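Local coordinates for protein alpha-1,3-glucanase (Streptomyces thermodiastaticus, PDB 7C7D) that hydrolyses alpha-1,3-glucosidic linkages in alpha-1,3-glucan, acting as a thermostable glycosidase of family GH87, at residues V62-A67 against V188-A193; T70-G75 against A92-A97; R100-V105 against G176-L181; T113-V118 against Y162-L167. All coordinates share one frame; numbering follows the deposited sequence. Where two conformers were deposited one is given.

Overall arrangement
All four contacts lie in the N-terminal beta-sandwich, consistent with the galactose-binding-domain-like family, beside the parallel beta-helix that makes up most of the enzyme. Interaction 1 is central: its centre is about 9 Å from that of interaction 2 and about 10 Å from those of interactions 3 and 4, whereas the latter three lie about 15 to 16 Å from one another. Strand 188-196 joins interactions 1, 2 and 4 into one antiparallel sheet; interaction 3 belongs to the facing five-stranded sheet. In sequence, interaction 1 spans the other three, interaction 2 closes before interaction 3 begins, and interaction 3 brackets interaction 4. Residues early and late in this region, 62-67 and 188-193, thus meet at the calcium ion.

Interaction 1: residues V62-A67 against V188-A193; sequences VEAESA and VTVDVA. With CA (calcium ion), chain C.
V62 and A193 pair as a hydrogen-bonded antiparallel couple, V62 N giving to A193 O at 2.8 Å and A193 N to V62 O at 2.9 Å, and beside them E63 faces V192 as a non-hydrogen-bonded pair. After E63 the chain leaves the strand in a 3-10 turn, whose S66 OG and S66 N both bind E63 O. On the opposing strand D191 and V192 both bond A115, which with the backbone angles of D191 is consistent with a classic beta bulge. These two departures from regular strand supply five of the seven calcium ligands. E63 reaches in with its chain bent at chi2 (-72°), so that OE2 meets the ion at 2.3 Å while the same oxygen rests 3.5 Å from V192 CB. E65 grips the ion with both carboxylate oxygens, OE1 and OE2, each 2.5 Å from calcium. D191 supplies two different atoms: OD1 at 2.3 Å and its own backbone O at 2.6 Å. That backbone oxygen has a second partner, A64 N at 3.0 Å, which approaches from above the carbonyl plane. A64 CB meanwhile packs against V190 CG1. The backbone oxygens of S88 and Q91 complete a shell of seven oxygens, all from the protein. Three carboxylates crowd here within a few ångströms, and their mutual repulsion is probably offset by the calcium; the ion probably adds to the backbone bonds in holding the turn against the bulge, consistent with a structural role for the metal.

Interaction 2: residues T70-G75 against A92-A97; sequences TGTKIG and AVRLDA
T72 and R94 lie side by side at the edge of the domain's six-stranded antiparallel sheet, part of a beta-sandwich. Strand 72-74 pairs there with strand 92-95, which in turn adjoins strand 188-196. On the face that carries T72, I74, A92 and R94, R94 rises beside T72, and its guanidinium leans over the end of that side chain. Its chain leaves extended and then bends at chi3 (70°), which carries NH2 to 3.8 Å from T72 CG2, with T72 CB lying over one face of the flat group. I74 crosses the arginine at about a right angle, its CG2 placed 3.5 Å from R94 NH1, while its CG1 settles 4.0 Å from A92 CB. An alanine in place of I74 would remove both branches, and R94 NH1 and A92 CB would probably lose their apolar cover, with the guanidinium freer to turn. T189 of strand 188-196 extends the same patch, touching I74, A92 and R94. Four backbone bonds hold the pair, among them I74 N to A92 O, and where the ladder ends G71 CA comes to 3.3 Å from R94 O, a spot where a side chain would collide. R94 O, besides accepting from T72 N, takes a hydrogen from a water that in turn accepts from T72 OG1 at 2.8 Å.

Interaction 3: residues R100-V105 against G176-L181; sequences RVEFTV and GDTVTL
E102 lays its extended chain across two threonines of the partner strand: CG sits 3.3 Å from T180 OG1, and OE2 ends 3.3 Å from T178 CG2. With CG anti to the backbone N (chi1 -179°), the acid runs over these side chains. Cutting it back to an alanine removes CG and the carboxylate and is likely to leave T180 OG1 and T178 CG2 less covered on that side. Farther along this face R100 CB meets T180 CG2 at 3.6 Å, and the guanidinium beyond is bonded to Q182. T178 OG1 is held by N131. The side chains on the other side of the ladder are apolar: F103 CE2 packs 3.7 Å from L181 CD1, and V105 CG2 touches V179 CG2 at 3.6 Å. V179 O, which accepts from F103 N, also lies at the edge of the phenyl ring, near its plane. This is the two-faced pattern of a sandwich strand pair, one side polar and the other turned to the facing sheet, where A193 meets F103 and V190 and V114 meet L181. Six backbone bonds fix the register, from V101 N to L181 O at one end to G176 N and V105 O at the other, the straightest being V105 N to D177 O at 176°.

Interaction 4: residues T113-V118 against Y162-L167; sequences TVAYSV and YDNTRL
The Y162 ring carries S117 CB over one face, a CH-pi contact 4.1 Å from the centroid and offset toward the rim. The Y116 ring has V114 O and T165 N at its edge, in its plane, while T165 CG2 comes in obliquely to 3.6 Å from CE1. Y116 CG sits between the backbone N and the carbonyl carbon (chi1 72°), a torsion that swings the phenol along the neighbouring D163. Ring and carboxylate point the same way with their planes 74° apart, and D163 OD2 makes a close approach of 2.6 Å to Y116 OH. The hydroxyl is hydrogen-bonded to T142 N, and the other carboxylate oxygen, OD1, to H326. On the opposite face of the sheet N164 OD1 rests 3.5 Å from A115 CB and is bonded to R372. Backbone bonds such as V114 N to T165 O at 2.8 Å and Y116 N to D163 O zip the strands together in antiparallel register. H326 and R372 belong to the pectate lyase-like region, as do Q325 and D349, which bond the backbone of N164. Strand 163-169 is therefore both a member of the sandwich sheet and part of the surface through which this domain packs against the parallel beta-helix.

Interaction 1: residues V62-A67 against V188-A193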
loop_
_atom_site.group_PDB
_atom_site.type_symbol
_atom_site.label_atom_id
_atom_site.label_comp_id
_atom_site.label_asym_id
_atom_site.label_seq_id
_atom_site.Cartn_x
_atom_site.Cartn_y
_atom_site.Cartn_z
ATOM N N VAL A 62 -4.859 -6.848 -15.188
ATOM C CA VAL A 62 -4.567 -8.091 -15.890
ATOM C C VAL A 62 -3.077 -8.359 -15.744
ATOM O O VAL A 62 -2.249 -7.533 -16.154
ATOM C CB VAL A 62 -4.956 -8.020 -17.375
ATOM C CG1 VAL A 62 -4.647 -9.351 -18.060
ATOM C CG2 VAL A 62 -6.433 -7.660 -17.526
ATOM N N GLU A 63 -2.732 -9.495 -15.146
ATOM C CA GLU A 63 -1.329 -9.845 -14.989
ATOM C C GLU A 63 -0.712 -10.100 -16.357
ATOM O O GLU A 63 -1.307 -10.756 -17.216
ATOM C CB GLU A 63 -1.189 -11.092 -14.119
ATOM C CG GLU A 63 -1.673 -10.928 -12.684
ATOM C CD GLU A 63 -0.762 -10.060 -11.831
ATOM O OE1 GLU A 63 -1.169 -9.761 -10.692
ATOM O OE2 GLU A 63 0.344 -9.690 -12.282
ATOM N N ALA A 64 0.500 -9.590 -16.561
ATOM C CA ALA A 64 1.154 -9.787 -17.851
ATOM C C ALA A 64 1.372 -11.263 -18.144
ATOM O O ALA A 64 1.288 -11.693 -19.304
ATOM C CB ALA A 64 2.478 -9.027 -17.882
ATOM N N GLU A 65 1.638 -12.056 -17.108
ATOM C CA GLU A 65 1.871 -13.480 -17.272
ATOM C C GLU A 65 0.614 -14.234 -17.686
ATOM O O GLU A 65 0.720 -15.398 -18.079
ATOM C CB GLU A 65 2.470 -14.060 -15.985
ATOM C CG GLU A 65 1.634 -13.818 -14.717
ATOM C CD GLU A 65 1.982 -12.529 -13.964
ATOM O OE1 GLU A 65 2.419 -11.545 -14.591
ATOM O OE2 GLU A 65 1.784 -12.492 -12.729
ATOM N N SER A 66 -0.558 -13.603 -17.617
ATOM C CA SER A 66 -1.805 -14.191 -18.095
ATOM C C SER A 66 -2.145 -13.766 -19.514
ATOM O O SER A 66 -3.169 -14.201 -20.053
ATOM C CB SER A 66 -2.968 -13.828 -17.161
ATOM O OG SER A 66 -3.455 -12.522 -17.433
ATOM N N ALA A 67 -1.317 -12.936 -20.129
ATOM C CA ALA A 67 -1.561 -12.437 -21.469
ATOM C C ALA A 67 -0.724 -13.226 -22.471
ATOM O O ALA A 67 0.079 -14.084 -22.107
ATOM C CB ALA A 67 -1.277 -10.936 -21.530
ATOM N N VAL A 188 12.015 -4.386 -21.342
ATOM C CA VAL A 188 11.016 -4.020 -20.346
ATOM C C VAL A 188 10.439 -5.291 -19.743
ATOM O O VAL A 188 9.977 -6.174 -20.471
ATOM C CB VAL A 188 9.890 -3.156 -20.944
ATOM C CG1 VAL A 188 8.935 -2.700 -19.838
ATOM C CG2 VAL A 188 10.464 -1.962 -21.702
ATOM N N THR A 189 10.451 -5.378 -18.419
ATOM C CA THR A 189 9.795 -6.468 -17.713
ATOM C C THR A 189 8.429 -5.958 -17.275
ATOM O O THR A 189 8.334 -5.069 -16.426
ATOM C CB THR A 189 10.651 -6.936 -16.542
ATOM O OG1 THR A 189 11.886 -7.447 -17.065
ATOM C CG2 THR A 189 9.945 -8.041 -15.763
ATOM N N VAL A 190 7.375 -6.489 -17.891
ATOM C CA VAL A 190 6.011 -6.032 -17.651
ATOM C C VAL A 190 5.363 -6.927 -16.604
ATOM O O VAL A 190 5.325 -8.152 -16.758
ATOM C CB VAL A 190 5.197 -6.019 -18.956
ATOM C CG1 VAL A 190 3.790 -5.499 -18.698
ATOM C CG2 VAL A 190 5.899 -5.159 -20.013
ATOM N N ASP A 191 4.836 -6.313 -15.546
ATOM C CA ASP A 191 4.270 -7.064 -14.428
ATOM C C ASP A 191 2.758 -7.252 -14.560
ATOM O O ASP A 191 2.249 -8.380 -14.493
ATOM C CB ASP A 191 4.607 -6.319 -13.135
ATOM C CG ASP A 191 4.066 -7.001 -11.901
ATOM O OD1 ASP A 191 3.606 -8.169 -11.996
ATOM O OD2 ASP A 191 4.113 -6.363 -10.822
ATOM N N VAL A 192 2.032 -6.146 -14.719
ATOM C CA VAL A 192 0.575 -6.133 -14.654
ATOM C C VAL A 192 0.130 -4.830 -15.304
ATOM O O VAL A 192 0.841 -3.824 -15.252
ATOM C CB VAL A 192 0.083 -6.274 -13.185
ATOM C CG1 VAL A 192 0.713 -5.226 -12.262
ATOM C CG2 VAL A 192 -1.449 -6.236 -13.104
ATOM N N ALA A 193 -1.035 -4.856 -15.942
ATOM C CA ALA A 193 -1.613 -3.673 -16.561
ATOM C C ALA A 193 -3.011 -3.438 -16.009
ATOM O O ALA A 193 -3.783 -4.386 -15.827
ATOM C CB ALA A 193 -1.675 -3.823 -18.086
HETATM CA CA CA C . 2.579 -10.103 -12.596
#

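Interaction 2: residues T70-G75 against A92-A97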
loop_
_atom_site.group_PDB
_atom_site.type_symbol
_atom_site.label_atom_id
_atom_site.label_comp_id
_atom_site.label_asym_id
_atom_site.label_seq_id
_atom_site.Cartn_x
_atom_site.Cartn_y
_atom_site.Cartn_z
ATOM N N THR A 70 5.347 -12.835 -26.730
ATOM C CA THR A 70 6.539 -13.370 -27.367
ATOM C C THR A 70 7.776 -13.174 -26.505
ATOM O O THR A 70 8.888 -13.472 -26.956
ATOM C CB THR A 70 6.740 -12.743 -28.752
ATOM O OG1 THR A 70 6.871 -11.322 -28.622
ATOM C CG2 THR A 70 5.555 -13.074 -29.662
ATOM N N GLY A 71 7.614 -12.658 -25.287
ATOM C CA GLY A 71 8.698 -12.527 -24.336
ATOM C C GLY A 71 8.823 -13.744 -23.441
ATOM O O GLY A 71 8.317 -14.827 -23.742
ATOM N N THR A 72 9.510 -13.556 -22.318
ATOM C CA THR A 72 9.894 -14.650 -21.434
ATOM C C THR A 72 9.285 -14.416 -20.059
ATOM O O THR A 72 9.538 -13.381 -19.438
ATOM C CB THR A 72 11.417 -14.721 -21.307
ATOM O OG1 THR A 72 12.005 -14.862 -22.607
ATOM C CG2 THR A 72 11.825 -15.904 -20.428
ATOM N N LYS A 73 8.504 -15.378 -19.579
ATOM C CA LYS A 73 7.935 -15.276 -18.243
ATOM C C LYS A 73 9.026 -15.489 -17.199
ATOM O O LYS A 73 9.873 -16.377 -17.337
ATOM C CB LYS A 73 6.836 -16.331 -18.069
ATOM C CG LYS A 73 5.852 -16.057 -16.933
ATOM C CD LYS A 73 4.757 -17.134 -16.843
ATOM C CE LYS A 73 3.754 -17.049 -18.000
ATOM N NZ LYS A 73 2.571 -17.961 -17.837
ATOM N N ILE A 74 9.013 -14.656 -16.157
ATOM C CA ILE A 74 9.891 -14.825 -15.005
ATOM C C ILE A 74 9.033 -15.162 -13.792
ATOM O O ILE A 74 7.856 -14.793 -13.723
ATOM C CB ILE A 74 10.814 -13.617 -14.724
ATOM C CG1 ILE A 74 10.011 -12.385 -14.283
ATOM C CG2 ILE A 74 11.678 -13.324 -15.945
ATOM C CD1 ILE A 74 10.875 -11.267 -13.723
ATOM N N GLY A 75 9.630 -15.867 -12.832
ATOM C CA GLY A 75 8.929 -16.285 -11.640
ATOM C C GLY A 75 8.118 -17.545 -11.875
ATOM O O GLY A 75 8.128 -18.115 -12.971
ATOM N N ALA A 92 6.246 -12.011 -13.999
ATOM C CA ALA A 92 6.206 -10.910 -14.950
ATOM C C ALA A 92 6.694 -11.454 -16.285
ATOM O O ALA A 92 7.055 -12.628 -16.400
ATOM C CB ALA A 92 7.063 -9.736 -14.457
ATOM N N VAL A 93 6.718 -10.594 -17.298
ATOM C CA VAL A 93 7.126 -10.995 -18.642
ATOM C C VAL A 93 8.234 -10.061 -19.107
ATOM O O VAL A 93 8.021 -8.847 -19.224
ATOM C CB VAL A 93 5.950 -10.980 -19.630
ATOM C CG1 VAL A 93 6.431 -11.362 -21.013
ATOM C CG2 VAL A 93 4.849 -11.940 -19.170
ATOM N N ARG A 94 9.408 -10.624 -19.379
ATOM C CA ARG A 94 10.544 -9.853 -19.866
ATOM C C ARG A 94 10.440 -9.739 -21.379
ATOM O O ARG A 94 10.384 -10.759 -22.083
ATOM C CB ARG A 94 11.852 -10.542 -19.489
ATOM C CG ARG A 94 13.087 -9.760 -19.933
ATOM C CD ARG A 94 14.363 -10.353 -19.360
ATOM N NE ARG A 94 14.681 -11.647 -19.955
ATOM C CZ ARG A 94 14.731 -12.792 -19.283
ATOM N NH1 ARG A 94 14.479 -12.817 -17.981
ATOM N NH2 ARG A 94 15.031 -13.917 -19.917
ATOM N N LEU A 95 10.389 -8.511 -21.874
ATOM C CA LEU A 95 10.318 -8.244 -23.305
ATOM C C LEU A 95 11.660 -7.682 -23.743
ATOM O O LEU A 95 11.999 -6.545 -23.412
ATOM C CB LEU A 95 9.221 -7.224 -23.606
ATOM C CG LEU A 95 7.807 -7.541 -23.136
ATOM C CD1 LEU A 95 6.886 -6.385 -23.494
ATOM C CD2 LEU A 95 7.310 -8.839 -23.757
ATOM N N ASP A 96 12.422 -8.467 -24.489
ATOM C CA ASP A 96 13.479 -7.869 -25.273
ATOM C C ASP A 96 12.863 -6.894 -26.255
ATOM O O ASP A 96 11.686 -7.032 -26.662
ATOM C CB ASP A 96 14.182 -8.923 -26.123
ATOM C CG ASP A 96 15.166 -9.767 -25.327
ATOM O OD1 ASP A 96 15.626 -9.320 -24.269
ATOM O OD2 ASP A 96 15.459 -10.909 -25.776
ATOM N N ALA A 97 13.661 -5.926 -26.715
ATOM C CA ALA A 97 13.318 -5.441 -28.032
ATOM C C ALA A 97 13.249 -6.698 -28.893
ATOM O O ALA A 97 14.266 -7.217 -29.347
ATOM C CB ALA A 97 14.407 -4.426 -28.520
HETATM O O HOH W 1 12.481 -12.204 -23.497
#

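Interaction 3: residues R100-V105 against G176-L181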
loop_
_atom_site.group_PDB
_atom_site.type_symbol
_atom_site.label_atom_id
_atom_site.label_comp_id
_atom_site.label_asym_id
_atom_site.label_seq_id
_atom_site.Cartn_x
_atom_site.Cartn_y
_atom_site.Cartn_z
ATOM N N ARG A 100 6.427 -8.560 -27.454
ATOM C CA ARG A 100 5.204 -7.882 -27.113
ATOM C C ARG A 100 4.424 -8.732 -26.136
ATOM O O ARG A 100 4.633 -9.941 -26.015
ATOM C CB ARG A 100 4.364 -7.590 -28.360
ATOM C CG ARG A 100 3.986 -8.826 -29.142
ATOM C CD ARG A 100 3.415 -8.462 -30.501
ATOM N NE ARG A 100 3.722 -9.446 -31.541
ATOM C CZ ARG A 100 4.784 -9.400 -32.340
ATOM N NH1 ARG A 100 5.664 -8.413 -32.233
ATOM N NH2 ARG A 100 4.959 -10.341 -33.257
ATOM N N VAL A 101 3.522 -8.073 -25.434
ATOM C CA VAL A 101 2.538 -8.766 -24.627
ATOM C C VAL A 101 1.180 -8.219 -25.027
ATOM O O VAL A 101 0.994 -6.999 -25.099
ATOM C CB VAL A 101 2.813 -8.626 -23.118
ATOM C CG1 VAL A 101 2.923 -7.173 -22.718
ATOM C CG2 VAL A 101 1.727 -9.320 -22.314
ATOM N N GLU A 102 0.264 -9.117 -25.368
ATOM C CA GLU A 102 -1.032 -8.761 -25.928
ATOM C C GLU A 102 -2.092 -9.073 -24.882
ATOM O O GLU A 102 -2.351 -10.244 -24.582
ATOM C CB GLU A 102 -1.282 -9.564 -27.201
ATOM C CG GLU A 102 -2.590 -9.252 -27.885
ATOM C CD GLU A 102 -2.741 -10.003 -29.189
ATOM O OE1 GLU A 102 -1.751 -10.617 -29.641
ATOM O OE2 GLU A 102 -3.845 -9.971 -29.766
ATOM N N PHE A 103 -2.694 -8.028 -24.328
ATOM C CA PHE A 103 -3.709 -8.171 -23.300
ATOM C C PHE A 103 -5.087 -8.224 -23.936
ATOM O O PHE A 103 -5.384 -7.478 -24.872
ATOM C CB PHE A 103 -3.680 -6.964 -22.363
ATOM C CG PHE A 103 -2.457 -6.885 -21.498
ATOM C CD1 PHE A 103 -2.438 -7.481 -20.251
ATOM C CD2 PHE A 103 -1.339 -6.193 -21.921
ATOM C CE1 PHE A 103 -1.315 -7.403 -19.449
ATOM C CE2 PHE A 103 -0.216 -6.109 -21.124
ATOM C CZ PHE A 103 -0.204 -6.713 -19.886
ATOM N N THR A 104 -5.938 -9.089 -23.404
ATOM C CA THR A 104 -7.358 -9.028 -23.706
ATOM C C THR A 104 -7.998 -8.062 -22.716
ATOM O O THR A 104 -7.894 -8.247 -21.499
ATOM C CB THR A 104 -7.999 -10.410 -23.634
ATOM O OG1 THR A 104 -7.444 -11.233 -24.668
ATOM C CG2 THR A 104 -9.506 -10.304 -23.840
ATOM N N VAL A 105 -8.629 -7.020 -23.243
ATOM C CA VAL A 105 -9.206 -5.968 -22.404
ATOM C C VAL A 105 -10.310 -6.565 -21.535
ATOM O O VAL A 105 -11.206 -7.254 -22.059
ATOM C CB VAL A 105 -9.742 -4.836 -23.295
ATOM C CG1 VAL A 105 -10.503 -3.829 -22.489
ATOM C CG2 VAL A 105 -8.590 -4.169 -24.032
ATOM N N GLY A 176 -12.791 -7.752 -24.627
ATOM C CA GLY A 176 -12.534 -8.540 -25.807
ATOM C C GLY A 176 -11.590 -7.888 -26.797
ATOM O O GLY A 176 -11.006 -8.591 -27.630
ATOM N N ASP A 177 -11.437 -6.566 -26.734
ATOM C CA ASP A 177 -10.436 -5.890 -27.539
ATOM C C ASP A 177 -9.042 -6.324 -27.094
ATOM O O ASP A 177 -8.859 -6.964 -26.054
ATOM C CB ASP A 177 -10.550 -4.375 -27.377
ATOM C CG ASP A 177 -11.710 -3.785 -28.156
ATOM O OD1 ASP A 177 -12.516 -4.558 -28.715
ATOM O OD2 ASP A 177 -11.815 -2.540 -28.200
ATOM N N THR A 178 -8.047 -5.965 -27.897
ATOM C CA THR A 178 -6.659 -6.289 -27.611
ATOM C C THR A 178 -5.878 -4.999 -27.426
ATOM O O THR A 178 -5.990 -4.077 -28.240
ATOM C CB THR A 178 -6.038 -7.090 -28.756
ATOM O OG1 THR A 178 -6.220 -6.377 -29.984
ATOM C CG2 THR A 178 -6.694 -8.458 -28.863
ATOM N N VAL A 179 -5.102 -4.933 -26.349
ATOM C CA VAL A 179 -4.110 -3.886 -26.147
ATOM C C VAL A 179 -2.759 -4.577 -26.058
ATOM O O VAL A 179 -2.554 -5.442 -25.195
ATOM C CB VAL A 179 -4.396 -3.054 -24.888
ATOM C CG1 VAL A 179 -3.236 -2.100 -24.596
ATOM C CG2 VAL A 179 -5.694 -2.279 -25.053
ATOM N N THR A 180 -1.849 -4.212 -26.955
ATOM C CA THR A 180 -0.538 -4.835 -27.034
ATOM C C THR A 180 0.531 -3.822 -26.659
ATOM O O THR A 180 0.516 -2.682 -27.138
ATOM C CB THR A 180 -0.278 -5.382 -28.440
ATOM O OG1 THR A 180 -1.278 -6.356 -28.760
ATOM C CG2 THR A 180 1.090 -6.042 -28.512
ATOM N N LEU A 181 1.440 -4.239 -25.792
ATOM C CA LEU A 181 2.616 -3.457 -25.446
ATOM C C LEU A 181 3.807 -4.069 -26.167
ATOM O O LEU A 181 4.036 -5.277 -26.073
ATOM C CB LEU A 181 2.847 -3.491 -23.935
ATOM C CG LEU A 181 1.641 -3.139 -23.061
ATOM C CD1 LEU A 181 2.024 -3.169 -21.588
ATOM C CD2 LEU A 181 1.080 -1.778 -23.455
#

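Interaction 4: residues T113-V118 against Y162-L167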
loop_
_atom_site.group_PDB
_atom_site.type_symbol
_atom_site.label_atom_id
_atom_site.label_comp_id
_atom_site.label_asym_id
_atom_site.label_seq_id
_atom_site.Cartn_x
_atom_site.Cartn_y
_atom_site.Cartn_z
ATOM N N THR A 113 -2.627 1.892 -17.081
ATOM C CA THR A 113 -1.480 2.004 -16.186
ATOM C C THR A 113 -0.732 0.683 -16.207
ATOM O O THR A 113 -1.352 -0.380 -16.096
ATOM C CB THR A 113 -1.910 2.338 -14.753
ATOM O OG1 THR A 113 -2.657 3.558 -14.754
ATOM C CG2 THR A 113 -0.695 2.500 -13.844
ATOM N N VAL A 114 0.588 0.738 -16.360
ATOM C CA VAL A 114 1.410 -0.460 -16.488
ATOM C C VAL A 114 2.493 -0.444 -15.422
ATOM O O VAL A 114 3.243 0.532 -15.307
ATOM C CB VAL A 114 2.044 -0.556 -17.885
ATOM C CG1 VAL A 114 2.900 -1.808 -17.994
ATOM C CG2 VAL A 114 0.965 -0.553 -18.953
ATOM N N ALA A 115 2.580 -1.523 -14.647
ATOM C CA ALA A 115 3.682 -1.720 -13.713
ATOM C C ALA A 115 4.776 -2.506 -14.423
ATOM O O ALA A 115 4.507 -3.544 -15.031
ATOM C CB ALA A 115 3.202 -2.472 -12.470
ATOM N N TYR A 116 6.007 -2.008 -14.351
ATOM C CA TYR A 116 7.084 -2.532 -15.177
ATOM C C TYR A 116 8.407 -2.245 -14.481
ATOM O O TYR A 116 8.482 -1.424 -13.565
ATOM C CB TYR A 116 7.087 -1.843 -16.554
ATOM C CG TYR A 116 7.566 -0.420 -16.392
ATOM C CD1 TYR A 116 6.691 0.586 -15.989
ATOM C CD2 TYR A 116 8.917 -0.098 -16.531
ATOM C CE1 TYR A 116 7.138 1.876 -15.751
ATOM C CE2 TYR A 116 9.368 1.182 -16.279
ATOM C CZ TYR A 116 8.480 2.163 -15.903
ATOM O OH TYR A 116 8.924 3.443 -15.673
ATOM N N SER A 117 9.468 -2.885 -14.976
ATOM C CA SER A 117 10.837 -2.576 -14.579
ATOM C C SER A 117 11.712 -2.511 -15.827
ATOM O O SER A 117 11.497 -3.265 -16.780
ATOM C CB SER A 117 11.370 -3.670 -13.648
ATOM O OG SER A 117 12.682 -3.397 -13.201
ATOM N N VAL A 118 12.683 -1.604 -15.834
ATOM C CA VAL A 118 13.758 -1.620 -16.832
ATOM C C VAL A 118 15.071 -1.646 -16.086
ATOM O O VAL A 118 15.135 -1.297 -14.890
ATOM C CB VAL A 118 13.670 -0.414 -17.803
ATOM C CG1 VAL A 118 12.371 -0.443 -18.590
ATOM C CG2 VAL A 118 13.875 0.899 -17.065
ATOM N N TYR A 162 10.290 -1.902 -9.615
ATOM C CA TYR A 162 9.233 -1.593 -10.560
ATOM C C TYR A 162 8.825 -0.132 -10.439
ATOM O O TYR A 162 9.288 0.607 -9.566
ATOM C CB TYR A 162 8.025 -2.534 -10.354
ATOM C CG TYR A 162 8.340 -3.981 -10.694
ATOM C CD1 TYR A 162 8.958 -4.811 -9.769
ATOM C CD2 TYR A 162 8.041 -4.504 -11.956
ATOM C CE1 TYR A 162 9.272 -6.123 -10.080
ATOM C CE2 TYR A 162 8.363 -5.809 -12.288
ATOM C CZ TYR A 162 8.976 -6.613 -11.341
ATOM O OH TYR A 162 9.297 -7.909 -11.666
ATOM N N ASP A 163 7.935 0.271 -11.336
ATOM C CA ASP A 163 7.439 1.628 -11.462
ATOM C C ASP A 163 6.137 1.515 -12.237
ATOM O O ASP A 163 5.871 0.491 -12.870
ATOM C CB ASP A 163 8.458 2.469 -12.241
ATOM C CG ASP A 163 8.105 3.923 -12.285
ATOM O OD1 ASP A 163 7.767 4.468 -11.218
ATOM O OD2 ASP A 163 8.190 4.518 -13.389
ATOM N N ASN A 164 5.327 2.569 -12.189
ATOM C CA ASN A 164 4.053 2.596 -12.894
ATOM C C ASN A 164 4.049 3.745 -13.887
ATOM O O ASN A 164 4.398 4.882 -13.545
ATOM C CB ASN A 164 2.878 2.710 -11.925
ATOM C CG ASN A 164 2.615 1.406 -11.194
ATOM O OD1 ASN A 164 1.766 0.618 -11.601
ATOM N ND2 ASN A 164 3.370 1.160 -10.126
ATOM N N THR A 165 3.651 3.443 -15.112
ATOM C CA THR A 165 3.552 4.437 -16.163
ATOM C C THR A 165 2.143 4.382 -16.736
ATOM O O THR A 165 1.553 3.303 -16.851
ATOM C CB THR A 165 4.628 4.189 -17.232
ATOM O OG1 THR A 165 4.570 5.223 -18.214
ATOM C CG2 THR A 165 4.461 2.824 -17.899
ATOM N N ARG A 166 1.586 5.548 -17.059
ATOM C CA ARG A 166 0.188 5.629 -17.454
ATOM C C ARG A 166 0.023 6.419 -18.742
ATOM O O ARG A 166 0.870 7.233 -19.120
ATOM C CB ARG A 166 -0.686 6.238 -16.349
ATOM C CG ARG A 166 -0.486 7.731 -16.138
ATOM C CD ARG A 166 -1.437 8.282 -15.078
ATOM N NE ARG A 166 -1.256 9.719 -14.887
ATOM C CZ ARG A 166 -2.047 10.490 -14.148
ATOM N NH1 ARG A 166 -3.098 9.974 -13.525
ATOM N NH2 ARG A 166 -1.794 11.788 -14.048
ATOM N N LEU A 167 -1.112 6.190 -19.399
ATOM C CA LEU A 167 -1.410 6.851 -20.659
ATOM C C LEU A 167 -2.912 6.811 -20.884
ATOM O O LEU A 167 -3.533 5.754 -20.732
ATOM C CB LEU A 167 -0.706 6.107 -21.799
ATOM C CG LEU A 167 -0.608 6.729 -23.188
ATOM C CD1 LEU A 167 -0.216 8.192 -23.097
ATOM C CD2 LEU A 167 0.394 5.948 -24.022
#